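Long-range contacts in thioredoxin-like fold domain-containing protein (PDB 1Z6M), which is of unknown function but has a thioredoxin-like fold with a CxxC pair at a helix start, and so is probably a thiol-disulfide oxidoreductase: residues A[9-14]-A[155-160]; A[20-25]-A[93-98]; A[31-36]-A[62-67]; A[37-42]-A[148-153]. All blocks are in the same frame, centred on the assembly; numbering follows the deposited sequence.

Contact 1 of 4, residues A[9-14]-A[155-160]; sequences IDATKV and IGEYIF
The type II' beta turn from I155 to Y158, which closes the hairpin of strands 152-155 and 158-160, is met by the loop of I9 and A11. The methyl of A11 approaches the turn carbonyl, CB standing 3.5 Å from G156 O. G156 takes the positive phi (59°) expected at the second position of such a turn. Next to it, I9 and I159 run alongside each other, head to tail. In both isoleucines CG1 lies beside the backbone N and CG2 anti to it, which puts I9 CG2 3.7 Å from I159 CD1 and I9 CD1 3.8 Å from I159 CG2. The polar link runs through water: one molecule donates to A11 O (2.9 Å) and to G156 O (2.8 Å), bridging the two carbonyls. A second water accepts from A11 N. The loop is shaped by an Asx turn, with D10 OD1 taking the backbone N of T12 at 3.0 Å and T12 OG1 at 2.7 Å, both from the same face of the carboxylate. I9 also touches T152, and A11 touches I154, so the loop covers both strands of the hairpin. Such a C-terminal antiparallel hairpin, followed by a helix (here 166-173), is typical of the thioredoxin fold.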
loop_
_atom_site.group_PDB
_atom_site.type_symbol
_atom_site.label_atom_id
_atom_site.label_comp_id
_atom_site.label_asym_id
_atom_site.label_seq_id
_atom_site.Cartn_x
_atom_site.Cartn_y
_atom_site.Cartn_z
ATOM N N ILE A 9 -0.977 0.029 -18.109
ATOM C CA ILE A 9 -1.737 0.494 -16.940
ATOM C C ILE A 9 -2.589 1.681 -17.359
ATOM O O ILE A 9 -2.122 2.581 -18.075
ATOM C CB ILE A 9 -0.815 0.872 -15.758
ATOM C CG1 ILE A 9 -0.165 -0.385 -15.158
ATOM C CG2 ILE A 9 -1.587 1.646 -14.694
ATOM C CD1 ILE A 9 0.992 -0.091 -14.201
ATOM N N ASP A 10 -3.846 1.654 -16.937
ATOM C CA ASP A 10 -4.769 2.747 -17.214
ATOM C C ASP A 10 -5.038 3.519 -15.926
ATOM O O ASP A 10 -5.890 3.139 -15.110
ATOM C CB ASP A 10 -6.064 2.211 -17.842
ATOM C CG ASP A 10 -6.999 3.312 -18.302
ATOM O OD1 ASP A 10 -6.757 4.497 -17.968
ATOM O OD2 ASP A 10 -7.988 2.981 -18.996
ATOM N N ALA A 11 -4.317 4.626 -15.762
ATOM C CA ALA A 11 -4.379 5.426 -14.538
ATOM C C ALA A 11 -5.711 6.147 -14.402
ATOM O O ALA A 11 -5.987 6.725 -13.354
ATOM C CB ALA A 11 -3.216 6.420 -14.483
ATOM N N THR A 12 -6.548 6.121 -15.442
ATOM C CA THR A 12 -7.879 6.720 -15.307
ATOM C C THR A 12 -8.856 5.805 -14.559
ATOM O O THR A 12 -9.929 6.248 -14.154
ATOM C CB THR A 12 -8.527 7.117 -16.664
ATOM O OG1 THR A 12 -8.910 5.939 -17.387
ATOM C CG2 THR A 12 -7.590 7.984 -17.487
ATOM N N LYS A 13 -8.482 4.542 -14.362
ATOM C CA LYS A 13 -9.395 3.545 -13.795
ATOM C C LYS A 13 -9.185 3.329 -12.304
ATOM O O LYS A 13 -9.876 2.525 -11.683
ATOM C CB LYS A 13 -9.298 2.198 -14.528
ATOM C CG LYS A 13 -9.542 2.264 -16.012
ATOM C CD LYS A 13 -10.965 2.640 -16.347
ATOM C CE LYS A 13 -11.184 2.709 -17.865
ATOM N NZ LYS A 13 -11.247 1.370 -18.518
ATOM N N VAL A 14 -8.224 4.034 -11.731
ATOM C CA VAL A 14 -8.042 4.002 -10.284
ATOM C C VAL A 14 -8.873 5.116 -9.661
ATOM O O VAL A 14 -9.284 6.054 -10.357
ATOM C CB VAL A 14 -6.545 4.099 -9.881
ATOM C CG1 VAL A 14 -5.756 2.927 -10.482
ATOM C CG2 VAL A 14 -5.930 5.429 -10.306
ATOM N N ILE A 155 0.392 9.005 -9.278
ATOM C CA ILE A 155 -0.004 10.381 -9.006
ATOM C C ILE A 155 -0.452 10.915 -10.350
ATOM O O ILE A 155 0.381 11.152 -11.240
ATOM C CB ILE A 155 1.158 11.240 -8.465
ATOM C CG1 ILE A 155 1.709 10.648 -7.158
ATOM C CG2 ILE A 155 0.693 12.699 -8.269
ATOM C CD1 ILE A 155 3.001 11.283 -6.658
ATOM N N GLY A 156 -1.763 11.082 -10.519
ATOM C CA GLY A 156 -2.297 11.527 -11.807
ATOM C C GLY A 156 -1.914 10.556 -12.910
ATOM O O GLY A 156 -2.217 9.364 -12.821
ATOM N N GLU A 157 -1.247 11.058 -13.940
ATOM C CA GLU A 157 -0.790 10.193 -15.046
ATOM C C GLU A 157 0.543 9.501 -14.765
ATOM O O GLU A 157 0.929 8.651 -15.522
ATOM C CB GLU A 157 -0.713 10.966 -16.372
ATOM C CG GLU A 157 -2.067 11.170 -17.075
ATOM C CD GLU A 157 -2.621 9.921 -17.790
ATOM O OE1 GLU A 157 -3.504 10.084 -18.654
ATOM O OE2 GLU A 157 -2.210 8.780 -17.487
ATOM N N TYR A 158 1.217 9.888 -13.695
ATOM C CA TYR A 158 2.547 9.378 -13.371
ATOM C C TYR A 158 2.462 8.056 -12.620
ATOM O O TYR A 158 1.804 7.971 -11.578
ATOM C CB TYR A 158 3.322 10.427 -12.569
ATOM C CG TYR A 158 3.479 11.702 -13.349
ATOM C CD1 TYR A 158 2.664 12.800 -13.093
ATOM C CD2 TYR A 158 4.412 11.793 -14.382
ATOM C CE1 TYR A 158 2.793 13.978 -13.832
ATOM C CE2 TYR A 158 4.550 12.959 -15.125
ATOM C CZ TYR A 158 3.734 14.048 -14.843
ATOM O OH TYR A 158 3.846 15.216 -15.569
ATOM N N ILE A 159 3.101 7.024 -13.166
ATOM C CA ILE A 159 3.038 5.671 -12.636
ATOM C C ILE A 159 4.472 5.236 -12.349
ATOM O O ILE A 159 5.328 5.279 -13.234
ATOM C CB ILE A 159 2.420 4.713 -13.678
ATOM C CG1 ILE A 159 1.022 5.174 -14.104
ATOM C CG2 ILE A 159 2.369 3.289 -13.143
ATOM C CD1 ILE A 159 0.562 4.583 -15.439
ATOM N N PHE A 160 4.754 4.851 -11.110
ATOM C CA PHE A 160 6.119 4.523 -10.735
ATOM C C PHE A 160 6.113 3.448 -9.658
ATOM O O PHE A 160 5.053 2.969 -9.260
ATOM C CB PHE A 160 6.901 5.786 -10.316
ATOM C CG PHE A 160 6.225 6.600 -9.249
ATOM C CD1 PHE A 160 6.565 6.421 -7.910
ATOM C CD2 PHE A 160 5.266 7.561 -9.582
ATOM C CE1 PHE A 160 5.957 7.181 -6.912
ATOM C CE2 PHE A 160 4.653 8.315 -8.601
ATOM C CZ PHE A 160 5.001 8.137 -7.263
HETATM O O HOH W 1 -2.705 5.720 -17.858
HETATM O O HOH W 2 -4.531 8.463 -11.540
#

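Contact 2 of 4, residues A[20-25]-A[93-98]; sequences LHIGES and QALSAL
L20 CG and L95 CG both lie anti to their own backbone N (chi1 176° and -178°). In L20 this carries the two methyls across to A94 and L98, and in L95 it brings CD2 alongside I22. The contact lays helix 91-103 against strand 20-22, an outermost strand of the thioredoxin-like sheet. The helix belongs to the helical region inserted between strands 62-68 and 152-155, an insertion consistent with the DsbA-like branch of the superfamily. The axes of 20-22 and of helix residues 93-98 pass 9.5 Å apart at 102°, almost a right angle. Across that spacing the two segments meet through aliphatic side chains. L20 straddles the methyl of A94, CD1 reaching A94 CB at 3.7 Å and CD2 reaching the same atom at 3.8 Å. One helical turn on, L98 and L20 point at each other tip to tip. The helix thus presents A94, L95 and L98 as one apolar stripe, and F46 of helix 40-58 also packs on L95 and L98. I22 meets L95 at a slant and touches it twice, with CD1 3.9 Å from L95 CB and CG2 3.9 Å from L95 CD2.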
loop_
_atom_site.group_PDB
_atom_site.type_symbol
_atom_site.label_atom_id
_atom_site.label_comp_id
_atom_site.label_asym_id
_atom_site.label_seq_id
_atom_site.Cartn_x
_atom_site.Cartn_y
_atom_site.Cartn_z
ATOM N N LEU A 20 -7.070 2.949 2.527
ATOM C CA LEU A 20 -6.671 3.654 3.730
ATOM C C LEU A 20 -6.255 5.070 3.364
ATOM O O LEU A 20 -5.330 5.258 2.576
ATOM C CB LEU A 20 -5.501 2.910 4.376
ATOM C CG LEU A 20 -4.839 3.523 5.608
ATOM C CD1 LEU A 20 -5.834 3.647 6.754
ATOM C CD2 LEU A 20 -3.638 2.689 6.025
ATOM N N HIS A 21 -6.940 6.059 3.934
ATOM C CA HIS A 21 -6.647 7.462 3.638
ATOM C C HIS A 21 -5.745 8.056 4.698
ATOM O O HIS A 21 -6.090 8.046 5.876
ATOM C CB HIS A 21 -7.936 8.270 3.574
ATOM C CG HIS A 21 -8.800 7.914 2.412
ATOM N ND1 HIS A 21 -9.537 6.751 2.363
ATOM C CD2 HIS A 21 -9.057 8.574 1.260
ATOM C CE1 HIS A 21 -10.203 6.707 1.223
ATOM N NE2 HIS A 21 -9.914 7.791 0.529
ATOM N N ILE A 22 -4.611 8.589 4.267
ATOM C CA ILE A 22 -3.655 9.255 5.161
ATOM C C ILE A 22 -3.517 10.693 4.693
ATOM O O ILE A 22 -3.137 10.939 3.551
ATOM C CB ILE A 22 -2.257 8.568 5.131
ATOM C CG1 ILE A 22 -2.338 7.088 5.534
ATOM C CG2 ILE A 22 -1.238 9.333 5.972
ATOM C CD1 ILE A 22 -2.950 6.816 6.908
ATOM N N GLY A 23 -3.833 11.637 5.571
ATOM C CA GLY A 23 -3.737 13.040 5.220
ATOM C C GLY A 23 -5.088 13.706 5.078
ATOM O O GLY A 23 -6.136 13.095 5.326
ATOM N N GLU A 24 -5.058 14.964 4.669
ATOM C CA GLU A 24 -6.272 15.763 4.535
ATOM C C GLU A 24 -7.087 15.394 3.294
ATOM O O GLU A 24 -6.537 15.255 2.209
ATOM C CB GLU A 24 -5.897 17.243 4.526
ATOM C CG GLU A 24 -5.190 17.678 5.807
ATOM C CD GLU A 24 -4.651 19.102 5.759
ATOM O OE1 GLU A 24 -5.243 19.950 5.064
ATOM O OE2 GLU A 24 -3.630 19.367 6.431
ATOM N N SER A 25 -8.402 15.243 3.454
ATOM C CA SER A 25 -9.277 14.875 2.329
ATOM C C SER A 25 -9.244 15.886 1.186
ATOM O O SER A 25 -9.502 15.545 0.039
ATOM C CB SER A 25 -10.716 14.687 2.804
ATOM O OG SER A 25 -10.790 13.648 3.755
ATOM N N GLN A 93 -3.443 4.987 13.212
ATOM C CA GLN A 93 -3.061 3.735 13.856
ATOM C C GLN A 93 -2.791 2.642 12.819
ATOM O O GLN A 93 -1.886 1.821 13.002
ATOM C CB GLN A 93 -4.123 3.297 14.874
ATOM C CG GLN A 93 -4.161 4.161 16.137
ATOM C CD GLN A 93 -5.445 4.003 16.942
ATOM O OE1 GLN A 93 -6.102 2.961 16.904
ATOM N NE2 GLN A 93 -5.804 5.045 17.682
ATOM N N ALA A 94 -3.553 2.649 11.724
ATOM C CA ALA A 94 -3.352 1.695 10.629
ATOM C C ALA A 94 -2.003 1.901 9.946
ATOM O O ALA A 94 -1.320 0.930 9.616
ATOM C CB ALA A 94 -4.480 1.786 9.619
ATOM N N LEU A 95 -1.617 3.158 9.740
ATOM C CA LEU A 95 -0.319 3.443 9.143
ATOM C C LEU A 95 0.792 2.939 10.071
ATOM O O LEU A 95 1.781 2.353 9.616
ATOM C CB LEU A 95 -0.158 4.933 8.828
ATOM C CG LEU A 95 1.149 5.346 8.142
ATOM C CD1 LEU A 95 1.381 4.593 6.835
ATOM C CD2 LEU A 95 1.134 6.846 7.898
ATOM N N SER A 96 0.623 3.147 11.372
ATOM C CA SER A 96 1.585 2.653 12.354
ATOM C C SER A 96 1.705 1.134 12.275
ATOM O O SER A 96 2.798 0.576 12.329
ATOM C CB SER A 96 1.187 3.078 13.772
ATOM O OG SER A 96 2.069 2.526 14.743
ATOM N N ALA A 97 0.564 0.466 12.145
ATOM C CA ALA A 97 0.546 -0.975 11.996
ATOM C C ALA A 97 1.284 -1.408 10.729
ATOM O O ALA A 97 2.053 -2.355 10.769
ATOM C CB ALA A 97 -0.886 -1.498 12.000
ATOM N N LEU A 98 1.055 -0.724 9.609
ATOM C CA LEU A 98 1.784 -1.039 8.382
ATOM C C LEU A 98 3.282 -0.907 8.591
ATOM O O LEU A 98 4.057 -1.756 8.150
ATOM C CB LEU A 98 1.355 -0.128 7.238
ATOM C CG LEU A 98 -0.039 -0.387 6.674
ATOM C CD1 LEU A 98 -0.373 0.709 5.664
ATOM C CD2 LEU A 98 -0.161 -1.772 6.040
#

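Contact 3 of 4, residues A[31-36]-A[62-67]; sequences MIEFIN and VERIIK
E33 OE1 is gripped twice, by R64 NH2 at 2.8 Å across the contact and by the indole NE1 of W45 from helix 40-58. The other oxygen, OE2, takes R64 NE at 2.7 Å, so the guanidinium holds the carboxylate side-on, one nitrogen to each oxygen. The two planes are only 12° apart, and OE1 receives its arginine proton on the syn lone pair. A bend at chi3 (71°) turns the arginine into this position, and I66 CD1 lies against one guanidinium face. A buried pair matched this closely probably offsets part of the cost of burying the two charges.

The pair joins neighbouring parallel strands, 29-35 and 62-68, of the beta-alpha-beta unit completed by helix 40-58 in the thioredoxin-like fold. The segments 31-35 and 62-67 run 18° apart. The ladder is regular: M31 N gives to E63 O (2.9 Å), I65 N to M31 O (2.8 Å), and E33 N, K67 N and I35 N continue it.

On the sheet face that carries I32 and F34, K67 runs across the F34 ring as a CH-pi contact, then touches I32 CG2 with CE. Its ammonium is held beyond the contact by E141, T18 and N15. K67 CD sits 3.8 Å from the F34 ring centroid, displaced toward the rim beside CZ.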
loop_
_atom_site.group_PDB
_atom_site.type_symbol
_atom_site.label_atom_id
_atom_site.label_comp_id
_atom_site.label_asym_id
_atom_site.label_seq_id
_atom_site.Cartn_x
_atom_site.Cartn_y
_atom_site.Cartn_z
HETATM N N MSE A 31 -2.100 10.571 -3.920
HETATM C CA MSE A 31 -1.086 9.548 -4.159
HETATM C C MSE A 31 -1.716 8.187 -3.920
HETATM O O MSE A 31 -2.059 7.862 -2.787
HETATM C CB MSE A 31 0.100 9.766 -3.214
HETATM C CG MSE A 31 1.239 8.758 -3.377
HETATM SE SE MSE A 31 2.716 9.141 -2.325
HETATM C CE MSE A 31 3.110 10.827 -2.914
ATOM N N ILE A 32 -1.865 7.405 -4.983
ATOM C CA ILE A 32 -2.492 6.086 -4.905
ATOM C C ILE A 32 -1.410 5.016 -4.858
ATOM O O ILE A 32 -0.518 4.997 -5.703
ATOM C CB ILE A 32 -3.446 5.880 -6.107
ATOM C CG1 ILE A 32 -4.676 6.802 -5.969
ATOM C CG2 ILE A 32 -3.886 4.422 -6.224
ATOM C CD1 ILE A 32 -5.426 7.044 -7.263
ATOM N N GLU A 33 -1.482 4.136 -3.863
ATOM C CA GLU A 33 -0.422 3.153 -3.635
ATOM C C GLU A 33 -1.007 1.758 -3.556
ATOM O O GLU A 33 -1.659 1.409 -2.563
ATOM C CB GLU A 33 0.334 3.459 -2.327
ATOM C CG GLU A 33 0.801 4.897 -2.258
ATOM C CD GLU A 33 1.451 5.302 -0.955
ATOM O OE1 GLU A 33 2.179 4.501 -0.312
ATOM O OE2 GLU A 33 1.251 6.472 -0.592
ATOM N N PHE A 34 -0.755 0.948 -4.580
ATOM C CA PHE A 34 -1.115 -0.469 -4.548
ATOM C C PHE A 34 0.073 -1.228 -3.981
ATOM O O PHE A 34 1.159 -1.234 -4.568
ATOM C CB PHE A 34 -1.435 -0.993 -5.956
ATOM C CG PHE A 34 -2.748 -0.515 -6.508
ATOM C CD1 PHE A 34 -2.848 0.725 -7.145
ATOM C CD2 PHE A 34 -3.897 -1.299 -6.384
ATOM C CE1 PHE A 34 -4.063 1.165 -7.671
ATOM C CE2 PHE A 34 -5.107 -0.866 -6.892
ATOM C CZ PHE A 34 -5.196 0.362 -7.529
ATOM N N ILE A 35 -0.128 -1.847 -2.824
ATOM C CA ILE A 35 0.957 -2.523 -2.139
ATOM C C ILE A 35 0.475 -3.843 -1.538
ATOM O O ILE A 35 -0.726 -4.066 -1.334
ATOM C CB ILE A 35 1.603 -1.664 -1.011
ATOM C CG1 ILE A 35 0.589 -1.342 0.074
ATOM C CG2 ILE A 35 2.282 -0.382 -1.569
ATOM C CD1 ILE A 35 1.246 -0.799 1.346
ATOM N N ASN A 36 1.427 -4.722 -1.258
ATOM C CA ASN A 36 1.161 -5.895 -0.438
ATOM C C ASN A 36 2.223 -5.884 0.655
ATOM O O ASN A 36 3.413 -5.723 0.373
ATOM C CB ASN A 36 1.212 -7.176 -1.287
ATOM C CG ASN A 36 0.946 -8.432 -0.474
ATOM O OD1 ASN A 36 1.726 -8.778 0.405
ATOM N ND2 ASN A 36 -0.157 -9.123 -0.773
ATOM N N VAL A 62 -0.367 16.474 0.200
ATOM C CA VAL A 62 -0.638 15.124 -0.278
ATOM C C VAL A 62 -1.630 14.388 0.607
ATOM O O VAL A 62 -1.551 14.459 1.836
ATOM C CB VAL A 62 0.681 14.305 -0.344
ATOM C CG1 VAL A 62 0.413 12.805 -0.522
ATOM C CG2 VAL A 62 1.590 14.823 -1.447
ATOM N N GLU A 63 -2.566 13.695 -0.038
ATOM C CA GLU A 63 -3.349 12.649 0.608
ATOM C C GLU A 63 -2.932 11.318 -0.002
ATOM O O GLU A 63 -2.912 11.175 -1.224
ATOM C CB GLU A 63 -4.846 12.851 0.374
ATOM C CG GLU A 63 -5.719 11.820 1.110
ATOM C CD GLU A 63 -7.198 11.876 0.748
ATOM O OE1 GLU A 63 -7.552 12.374 -0.339
ATOM O OE2 GLU A 63 -8.021 11.399 1.564
ATOM N N ARG A 64 -2.592 10.353 0.846
ATOM C CA ARG A 64 -2.262 9.014 0.367
ATOM C C ARG A 64 -3.495 8.152 0.456
ATOM O O ARG A 64 -4.239 8.216 1.445
ATOM C CB ARG A 64 -1.163 8.383 1.208
ATOM C CG ARG A 64 0.127 9.192 1.249
ATOM C CD ARG A 64 1.060 8.662 2.324
ATOM N NE ARG A 64 1.613 7.367 1.935
ATOM C CZ ARG A 64 2.429 6.639 2.692
ATOM N NH1 ARG A 64 2.770 7.050 3.908
ATOM N NH2 ARG A 64 2.898 5.485 2.229
ATOM N N ILE A 65 -3.706 7.347 -0.589
ATOM C CA ILE A 65 -4.767 6.345 -0.582
ATOM C C ILE A 65 -4.095 4.995 -0.794
ATOM O O ILE A 65 -3.670 4.646 -1.897
ATOM C CB ILE A 65 -5.880 6.606 -1.630
ATOM C CG1 ILE A 65 -6.446 8.024 -1.500
ATOM C CG2 ILE A 65 -6.989 5.574 -1.467
ATOM C CD1 ILE A 65 -5.749 9.064 -2.396
ATOM N N ILE A 66 -3.977 4.260 0.307
ATOM C CA ILE A 66 -3.208 3.026 0.339
ATOM C C ILE A 66 -4.148 1.849 0.112
ATOM O O ILE A 66 -5.078 1.623 0.910
ATOM C CB ILE A 66 -2.404 2.905 1.651
ATOM C CG1 ILE A 66 -1.401 4.068 1.765
ATOM C CG2 ILE A 66 -1.667 1.561 1.715
ATOM C CD1 ILE A 66 -0.793 4.237 3.153
ATOM N N LYS A 67 -3.897 1.138 -0.983
ATOM C CA LYS A 67 -4.739 0.045 -1.446
ATOM C C LYS A 67 -4.017 -1.263 -1.201
ATOM O O LYS A 67 -3.051 -1.582 -1.898
ATOM C CB LYS A 67 -5.083 0.247 -2.924
ATOM C CG LYS A 67 -5.889 1.541 -3.121
ATOM C CD LYS A 67 -6.180 1.833 -4.573
ATOM C CE LYS A 67 -6.855 3.189 -4.757
ATOM N NZ LYS A 67 -8.342 3.168 -4.499
#

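Contact 4 of 4, residues A[37-42]-A[148-153]; sequences VRCPYC and QFVPTI
C42 SG is aimed at the V150-P151 junction: lying anti to its own carbonyl carbon (chi1 -67°), it comes 3.6 Å from V150 CB, 3.6 Å from P151 N and 3.7 Å from P151 CB. V150 turns CG2 into the crowded position between its backbone N and carbonyl carbon. From there this methyl faces both cysteines, 3.8 Å from C42 SG and 4.0 Å from C39 SG. P151 meets the first turn of the helix with its CD, 3.6 Å from Y41 CB. The Y41 ring itself leads away from the contact, and E162 touches both Y41 and P151. The peptide bond before P151 is cis, and the proline loop facing a CxxC pair at a helix start is the signature of a thioredoxin-type active site; the same role is probable here, for C39 and C42. The two sulfurs are too far apart to be joined as a disulfide. C39 occupies the N-cap of helix 40-58, and its SG accepts from C42 N at 3.3 Å with an N-H...S angle of 161°. Next along the chain, T152 OG1 donates to F149 O at 2.7 Å from above the carbonyl plane, tying the loop to the start of strand 152-155.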
loop_
_atom_site.group_PDB
_atom_site.type_symbol
_atom_site.label_atom_id
_atom_site.label_comp_id
_atom_site.label_asym_id
_atom_site.label_seq_id
_atom_site.Cartn_x
_atom_site.Cartn_y
_atom_site.Cartn_z
ATOM N N VAL A 37 1.801 -6.011 1.904
ATOM C CA VAL A 37 2.716 -5.787 3.027
ATOM C C VAL A 37 3.769 -6.858 3.215
ATOM O O VAL A 37 4.696 -6.664 3.993
ATOM C CB VAL A 37 2.012 -5.513 4.384
ATOM C CG1 VAL A 37 1.201 -4.242 4.324
ATOM C CG2 VAL A 37 1.197 -6.727 4.867
ATOM N N ARG A 38 3.655 -7.981 2.502
ATOM C CA ARG A 38 4.743 -8.977 2.535
ATOM C C ARG A 38 5.813 -8.707 1.484
ATOM O O ARG A 38 6.888 -9.289 1.511
ATOM C CB ARG A 38 4.217 -10.407 2.384
ATOM C CG ARG A 38 5.187 -11.471 2.943
ATOM C CD ARG A 38 5.983 -12.175 1.869
ATOM N NE ARG A 38 7.030 -13.029 2.437
ATOM C CZ ARG A 38 8.242 -12.599 2.778
ATOM N NH1 ARG A 38 8.579 -11.330 2.614
ATOM N NH2 ARG A 38 9.128 -13.443 3.286
ATOM N N CYS A 39 5.511 -7.817 0.550
ATOM C CA CYS A 39 6.410 -7.611 -0.562
ATOM C C CYS A 39 7.648 -6.807 -0.148
ATOM O O CYS A 39 7.515 -5.722 0.396
ATOM C CB CYS A 39 5.642 -6.911 -1.690
ATOM S SG CYS A 39 6.693 -6.356 -3.034
ATOM N N PRO A 40 8.863 -7.306 -0.450
ATOM C CA PRO A 40 10.058 -6.537 -0.079
ATOM C C PRO A 40 10.277 -5.291 -0.950
ATOM O O PRO A 40 10.962 -4.339 -0.537
ATOM C CB PRO A 40 11.183 -7.558 -0.240
ATOM C CG PRO A 40 10.696 -8.473 -1.325
ATOM C CD PRO A 40 9.206 -8.602 -1.069
ATOM N N TYR A 41 9.677 -5.276 -2.134
ATOM C CA TYR A 41 9.770 -4.099 -2.992
ATOM C C TYR A 41 8.858 -3.014 -2.413
ATOM O O TYR A 41 9.215 -1.841 -2.391
ATOM C CB TYR A 41 9.390 -4.437 -4.438
ATOM C CG TYR A 41 10.246 -5.498 -5.087
ATOM C CD1 TYR A 41 10.065 -6.845 -4.785
ATOM C CD2 TYR A 41 11.218 -5.156 -6.027
ATOM C CE1 TYR A 41 10.832 -7.828 -5.397
ATOM C CE2 TYR A 41 11.997 -6.131 -6.637
ATOM C CZ TYR A 41 11.795 -7.465 -6.317
ATOM O OH TYR A 41 12.533 -8.453 -6.914
ATOM N N CYS A 42 7.692 -3.421 -1.916
ATOM C CA CYS A 42 6.799 -2.510 -1.195
ATOM C C CYS A 42 7.459 -2.021 0.090
ATOM O O CYS A 42 7.327 -0.851 0.440
ATOM C CB CYS A 42 5.465 -3.166 -0.878
ATOM S SG CYS A 42 4.490 -3.510 -2.340
ATOM N N GLN A 148 -1.003 -5.324 -12.265
ATOM C CA GLN A 148 -0.768 -6.683 -11.789
ATOM C C GLN A 148 0.279 -6.762 -10.699
ATOM O O GLN A 148 0.326 -7.733 -9.961
ATOM C CB GLN A 148 -0.262 -7.558 -12.931
ATOM C CG GLN A 148 -1.233 -7.802 -14.057
ATOM C CD GLN A 148 -0.533 -8.448 -15.235
ATOM O OE1 GLN A 148 -0.438 -7.863 -16.313
ATOM N NE2 GLN A 148 0.005 -9.639 -15.019
ATOM N N PHE A 149 1.152 -5.768 -10.628
ATOM C CA PHE A 149 2.325 -5.859 -9.771
ATOM C C PHE A 149 2.301 -4.843 -8.651
ATOM O O PHE A 149 1.614 -3.811 -8.731
ATOM C CB PHE A 149 3.596 -5.692 -10.610
ATOM C CG PHE A 149 3.640 -6.584 -11.803
ATOM C CD1 PHE A 149 3.335 -6.085 -13.061
ATOM C CD2 PHE A 149 3.925 -7.931 -11.663
ATOM C CE1 PHE A 149 3.340 -6.912 -14.168
ATOM C CE2 PHE A 149 3.941 -8.770 -12.780
ATOM C CZ PHE A 149 3.642 -8.253 -14.023
ATOM N N VAL A 150 3.047 -5.145 -7.600
ATOM C CA VAL A 150 3.228 -4.207 -6.509
ATOM C C VAL A 150 4.725 -3.952 -6.299
ATOM O O VAL A 150 5.556 -4.790 -6.652
ATOM C CB VAL A 150 2.566 -4.703 -5.192
ATOM C CG1 VAL A 150 1.032 -4.754 -5.343
ATOM C CG2 VAL A 150 3.137 -6.051 -4.753
ATOM N N PRO A 151 5.083 -2.777 -5.768
ATOM C CA PRO A 151 4.211 -1.633 -5.560
ATOM C C PRO A 151 3.934 -0.923 -6.885
ATOM O O PRO A 151 4.822 -0.831 -7.738
ATOM C CB PRO A 151 5.050 -0.725 -4.640
ATOM C CG PRO A 151 6.454 -1.032 -5.021
ATOM C CD PRO A 151 6.476 -2.484 -5.372
ATOM N N THR A 152 2.701 -0.457 -7.073
ATOM C CA THR A 152 2.383 0.463 -8.157
ATOM C C THR A 152 1.881 1.740 -7.524
ATOM O O THR A 152 0.873 1.721 -6.808
ATOM C CB THR A 152 1.331 -0.129 -9.121
ATOM O OG1 THR A 152 1.882 -1.286 -9.750
ATOM C CG2 THR A 152 0.967 0.854 -10.212
ATOM N N ILE A 153 2.611 2.834 -7.747
ATOM C CA ILE A 153 2.274 4.125 -7.170
ATOM C C ILE A 153 1.849 5.037 -8.298
ATOM O O ILE A 153 2.512 5.069 -9.340
ATOM C CB ILE A 153 3.464 4.772 -6.386
ATOM C CG1 ILE A 153 4.229 3.743 -5.525
ATOM C CG2 ILE A 153 2.976 5.995 -5.568
ATOM C CD1 ILE A 153 3.428 3.041 -4.459
#

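From the N terminus, the loop 9-14 comes first but waits longest for its partner, 155-160, so contact 1 closes the longest loop; the other three contacts fall within that span. Strand 20-22 comes next and contact 2 ties it to helix 91-103, enclosing contact 3, which links the two ends of the beta-alpha-beta unit. Contact 4 starts at 37-42, inside both of these loops, and ends beyond them at 148-153, so it crosses contacts 2 and 3. All four reach one sheet: contacts 1 and 2 lie at its opposite edges, their centres 21 Å apart, while contact 3 holds its middle and touches each of the others.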